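Local atomic coordinates of pollen receptor-like kinase 3 (Arabidopsis thaliana, PDB entry 5WLS), a protein that is a receptor-like kinase of pollen whose leucine-rich-repeat extracellular domain, similar in structure to SERK co-receptors, probably takes part in perceiving signals at the cell surface. Residues G34-K39 with G45-R50; V5-S10 with I59-D64. One frame throughout, in Å; residues are numbered along the deposited sequence.

Contact 1: G34-K39 with G45-R50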
# COMPACT_ATOMS: atom_id res chain seq x y z
N GLY A 34 14.54 12.14 -2.33
CA GLY A 34 13.42 11.24 -2.32
C GLY A 34 13.28 10.41 -3.57
O GLY A 34 12.19 9.90 -3.84
N ILE A 35 14.33 10.27 -4.37
CA ILE A 35 14.26 9.39 -5.52
C ILE A 35 15.36 8.34 -5.50
O ILE A 35 16.51 8.62 -5.17
CB ILE A 35 14.15 10.16 -6.83
CG1 ILE A 35 12.73 10.68 -6.68
CG2 ILE A 35 14.29 9.28 -8.09
CD1 ILE A 35 12.22 11.45 -7.90
N TYR A 36 14.94 7.12 -5.83
CA TYR A 36 15.81 5.97 -5.94
C TYR A 36 15.92 5.60 -7.41
O TYR A 36 14.97 5.72 -8.19
CB TYR A 36 15.25 4.79 -5.14
CG TYR A 36 15.13 5.04 -3.64
CD1 TYR A 36 16.20 5.49 -2.91
CD2 TYR A 36 13.94 4.76 -2.96
CE1 TYR A 36 16.11 5.71 -1.55
CE2 TYR A 36 13.84 4.97 -1.59
CZ TYR A 36 14.93 5.44 -0.90
OH TYR A 36 14.84 5.65 0.46
N CYS A 37 17.10 5.12 -7.78
CA CYS A 37 17.39 4.80 -9.17
C CYS A 37 18.09 3.47 -9.23
O CYS A 37 19.02 3.21 -8.44
CB CYS A 37 18.26 5.89 -9.83
SG CYS A 37 17.42 7.46 -10.09
N GLN A 38 17.63 2.61 -10.15
CA GLN A 38 18.39 1.44 -10.53
C GLN A 38 19.60 1.88 -11.32
O GLN A 38 19.50 2.59 -12.34
CB GLN A 38 17.52 0.47 -11.35
CG GLN A 38 17.07 -0.75 -10.56
CD GLN A 38 15.90 -1.45 -11.21
OE1 GLN A 38 15.93 -1.74 -12.41
NE2 GLN A 38 14.86 -1.72 -10.43
N LYS A 39 20.75 1.51 -10.78
CA LYS A 39 22.04 1.50 -11.40
C LYS A 39 22.54 2.86 -11.88
O LYS A 39 23.42 2.97 -12.75
CB LYS A 39 22.14 0.35 -12.39
CG LYS A 39 22.29 -0.78 -11.34
CD LYS A 39 23.33 -1.76 -11.96
CE LYS A 39 23.13 -3.25 -12.06
NZ LYS A 39 23.56 -3.67 -10.66
N GLY A 45 12.18 4.10 -7.57
CA GLY A 45 11.38 4.33 -6.38
C GLY A 45 11.14 5.80 -6.15
O GLY A 45 11.94 6.65 -6.56
N ILE A 46 10.02 6.11 -5.50
CA ILE A 46 9.70 7.46 -5.05
C ILE A 46 9.46 7.40 -3.55
O ILE A 46 8.63 6.61 -3.08
CB ILE A 46 8.48 8.03 -5.79
CG1 ILE A 46 8.79 8.25 -7.27
CG2 ILE A 46 8.03 9.34 -5.13
CD1 ILE A 46 7.58 8.64 -8.10
N HIS A 47 10.19 8.22 -2.80
CA HIS A 47 10.17 8.20 -1.34
C HIS A 47 10.05 9.63 -0.84
O HIS A 47 11.05 10.27 -0.52
CB HIS A 47 11.42 7.50 -0.81
CG HIS A 47 11.46 7.33 0.67
ND1 HIS A 47 12.47 6.65 1.32
CD2 HIS A 47 10.62 7.77 1.65
CE1 HIS A 47 12.25 6.66 2.62
NE2 HIS A 47 11.14 7.34 2.85
N VAL A 48 8.82 10.14 -0.76
CA VAL A 48 8.57 11.49 -0.26
C VAL A 48 7.54 11.41 0.87
O VAL A 48 6.45 10.86 0.68
CB VAL A 48 8.12 12.45 -1.37
CG1 VAL A 48 9.27 12.74 -2.31
CG2 VAL A 48 6.96 11.88 -2.15
N THR A 49 7.90 11.94 2.03
CA THR A 49 7.09 11.80 3.24
C THR A 49 7.07 13.12 4.00
O THR A 49 8.02 13.91 3.93
CB THR A 49 7.62 10.70 4.16
OG1 THR A 49 8.99 10.96 4.49
CG2 THR A 49 7.50 9.33 3.50
N ARG A 50 5.97 13.35 4.73
CA ARG A 50 5.83 14.50 5.62
C ARG A 50 5.99 15.82 4.87
O ARG A 50 6.65 16.75 5.34
CB ARG A 50 6.83 14.42 6.78
CG ARG A 50 6.83 13.10 7.52
CD ARG A 50 7.62 13.20 8.81
NE ARG A 50 7.85 11.89 9.41
CZ ARG A 50 7.07 11.31 10.31
NH1 ARG A 50 5.99 11.92 10.75
NH2 ARG A 50 7.39 10.11 10.78

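Contact 2: V5-S10 with I59-D64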
# COMPACT_ATOMS: atom_id res chain seq x y z
N VAL A 5 7.87 12.91 -13.67
CA VAL A 5 8.13 13.11 -12.25
C VAL A 5 7.73 14.52 -11.83
O VAL A 5 7.20 14.72 -10.72
CB VAL A 5 9.60 12.78 -11.96
CG1 VAL A 5 9.94 13.01 -10.53
CG2 VAL A 5 9.87 11.34 -12.33
N ARG A 6 7.93 15.52 -12.69
CA ARG A 6 7.49 16.83 -12.23
C ARG A 6 6.06 17.15 -12.67
O ARG A 6 5.48 18.11 -12.17
CB ARG A 6 8.44 17.94 -12.70
CG ARG A 6 8.24 19.21 -11.88
CD ARG A 6 8.16 20.49 -12.68
NE ARG A 6 8.44 21.66 -11.86
CZ ARG A 6 8.04 22.90 -12.16
NH1 ARG A 6 7.33 23.12 -13.26
NH2 ARG A 6 8.33 23.91 -11.35
N PHE A 7 5.45 16.32 -13.52
CA PHE A 7 3.99 16.25 -13.56
C PHE A 7 3.47 15.84 -12.20
O PHE A 7 2.55 16.46 -11.66
CB PHE A 7 3.50 15.24 -14.61
CG PHE A 7 3.77 15.60 -16.04
CD1 PHE A 7 4.19 16.87 -16.41
CD2 PHE A 7 3.58 14.65 -17.03
CE1 PHE A 7 4.43 17.16 -17.74
CE2 PHE A 7 3.81 14.94 -18.36
CZ PHE A 7 4.24 16.19 -18.71
N LYS A 8 4.07 14.79 -11.64
CA LYS A 8 3.58 14.24 -10.38
C LYS A 8 3.82 15.19 -9.22
O LYS A 8 2.99 15.30 -8.31
CB LYS A 8 4.25 12.89 -10.13
CG LYS A 8 3.61 12.07 -9.04
CD LYS A 8 4.39 12.18 -7.75
CE LYS A 8 3.82 11.28 -6.68
NZ LYS A 8 4.55 11.43 -5.40
N ARG A 9 4.95 15.90 -9.23
CA ARG A 9 5.19 16.90 -8.19
C ARG A 9 4.18 18.04 -8.24
O ARG A 9 3.85 18.61 -7.20
CB ARG A 9 6.61 17.45 -8.32
CG ARG A 9 6.88 18.60 -7.40
CD ARG A 9 8.26 18.50 -6.81
NE ARG A 9 8.44 17.38 -5.90
CZ ARG A 9 8.60 17.51 -4.59
NH1 ARG A 9 8.55 18.71 -4.03
NH2 ARG A 9 8.78 16.45 -3.82
N SER A 10 3.66 18.35 -9.43
CA SER A 10 2.83 19.53 -9.62
C SER A 10 1.36 19.23 -9.38
O SER A 10 0.51 19.48 -10.23
CB SER A 10 3.05 20.09 -11.02
OG SER A 10 2.35 21.30 -11.22
N ILE A 59 -1.77 8.51 -11.78
CA ILE A 59 -0.94 7.34 -11.99
C ILE A 59 -0.49 7.21 -13.45
O ILE A 59 0.51 6.53 -13.72
CB ILE A 59 -1.70 6.11 -11.46
CG1 ILE A 59 -1.47 6.02 -9.95
CG2 ILE A 59 -1.29 4.81 -12.14
CD1 ILE A 59 -2.23 4.94 -9.28
N GLU A 60 -1.15 7.88 -14.38
CA GLU A 60 -0.67 7.88 -15.76
C GLU A 60 0.72 8.51 -15.85
O GLU A 60 1.52 8.12 -16.70
CB GLU A 60 -1.65 8.61 -16.68
CG GLU A 60 -3.02 7.97 -16.77
CD GLU A 60 -2.99 6.60 -17.42
OE1 GLU A 60 -2.12 6.36 -18.28
OE2 GLU A 60 -3.85 5.76 -17.07
N ASP A 61 1.01 9.49 -14.99
CA ASP A 61 2.37 10.02 -14.90
C ASP A 61 3.35 8.94 -14.44
O ASP A 61 4.45 8.82 -14.99
CB ASP A 61 2.41 11.22 -13.96
CG ASP A 61 1.62 12.40 -14.48
OD1 ASP A 61 1.48 12.53 -15.71
OD2 ASP A 61 1.14 13.20 -13.65
N LEU A 62 2.97 8.15 -13.44
CA LEU A 62 3.88 7.14 -12.91
C LEU A 62 4.02 5.95 -13.85
O LEU A 62 5.00 5.20 -13.73
CB LEU A 62 3.41 6.65 -11.54
CG LEU A 62 3.17 7.67 -10.42
CD1 LEU A 62 2.70 6.96 -9.16
CD2 LEU A 62 4.42 8.50 -10.14
N LYS A 63 3.08 5.75 -14.77
CA LYS A 63 3.22 4.69 -15.76
C LYS A 63 4.34 4.97 -16.76
O LYS A 63 4.85 4.03 -17.37
CB LYS A 63 1.91 4.48 -16.52
CG LYS A 63 0.89 3.61 -15.80
CD LYS A 63 -0.47 3.69 -16.46
CE LYS A 63 -0.54 2.83 -17.71
NZ LYS A 63 -1.92 2.78 -18.28
N ASP A 64 4.72 6.24 -16.92
CA ASP A 64 5.78 6.59 -17.85
C ASP A 64 7.18 6.37 -17.26
O ASP A 64 8.17 6.70 -17.92
CB ASP A 64 5.62 8.04 -18.30
CG ASP A 64 4.33 8.28 -19.06
OD1 ASP A 64 3.81 7.33 -19.68
OD2 ASP A 64 3.84 9.43 -19.03

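Contact 1: G34-K39 with G45-R50
Tyr36 and Gly45 pair two antiparallel strands, and the axes of strand 35-38 and residues 45-47 of strand 42-47 approach to 4.8 Å at 163° between their directions. Three backbone bonds hold the register: His47 N gives its hydrogen over 2.8 Å to O of Gly34, the residue preceding strand 35-38, while Tyr36 and Gly45 exchange bonds both ways as a hydrogen-bonded pair, Tyr36 N to Gly45 O at 3.1 Å and Gly45 N to Tyr36 O at 3.3 Å. Ile35 and Ile46, the neighbouring non-hydrogen-bonded pair, point to the other side of the sheet from Tyr36, the side where helix 3-9 lies. The two strands form the beta hairpin that opens the long sheet of this leucine-rich-repeat solenoid; strand 35-38 is one of its two edge strands, and the disulfide of Cys37 with Cys28 ties it to the preceding chain. On the face away from the helix, Tyr36 reaches along the hairpin past Gly45, whose CA sits at the edge of the tyrosine ring. His47 holds its CG anti to the backbone N (chi1 -176°), which brings ND1 to the tyrosine hydroxyl: Tyr36 OH and His47 ND1 share a hydrogen bond of 2.7 Å, with the hydroxyl at the imidazole edge. The rings meet rim to rim, their planes 51° apart, and Tyr36 CE2 also packs against His47 CB at 3.6 Å.

Contact 2: V5-S10 with I59-D64
Phe7 and Asp61 meet where residues 5-9 of helix 3-9 and the weakly bonded helical turn about 59-63 run nearly antiparallel, 160° between their directions, in the N-terminal part of the leucine-rich-repeat domain. The axes come no closer than 8.7 Å, and the 200 Å² buried between the segments comes mostly from four residues, Phe7, Lys8, Asp61 and Leu62. On the side toward the sheet the two segments touch more loosely, through a single carbon pair. There Lys8 turns CG anti to its own backbone N (chi1 -166°) and then bends at chi2, and its aliphatic chain crosses the end of Leu62, with Lys8 CG 3.8 Å from Leu62 CD2. Both side chains also touch Ile46 of strand 42-47, so this half of the contact is continuous with the packing against the sheet, and Leu62 is buried.

The tight part rests on Asp61 and Phe7, with the exposed Phe7 on the outward side. Asp61 points toward residues 5-10, but its carboxylate approaches them without a hydrogen bond: Lys8 N stays 3.9 Å from Asp61 OD2. The side chain of Phe7 crosses that of Asp61 at about a right angle, the ring and carboxylate planes turned 51° apart. Asp61 OD2 lies 3.3 Å from Phe7 CB, while Asp61 OD1 comes up to the ring edge, near its plane, 3.3 Å from Phe7 CD2.

Overall arrangement
The two contacts lie at the N-terminal end of the solenoid, their centres 13 Å apart and on the same side of the chain's centre. Along the chain the order is helix 3-9, strand 35-38, strand 42-47, helix 59-63, so the helix pair of contact 2 brackets the hairpin of contact 1. They meet directly: Ile46 CD1 packs on Leu62 CD2 and Ile35 CD1 on Val5 CG1, both at 3.8 Å. Helix 3-9 reaches both strands, and Leu62 packs on strand 42-47. Together they form the N-terminal cap at the start of the repeat solenoid, consistent with the leucine-rich-repeat N-terminal domain, and strand 42-47 passes the sheet on to strand 70-72 and the parallel strands beyond.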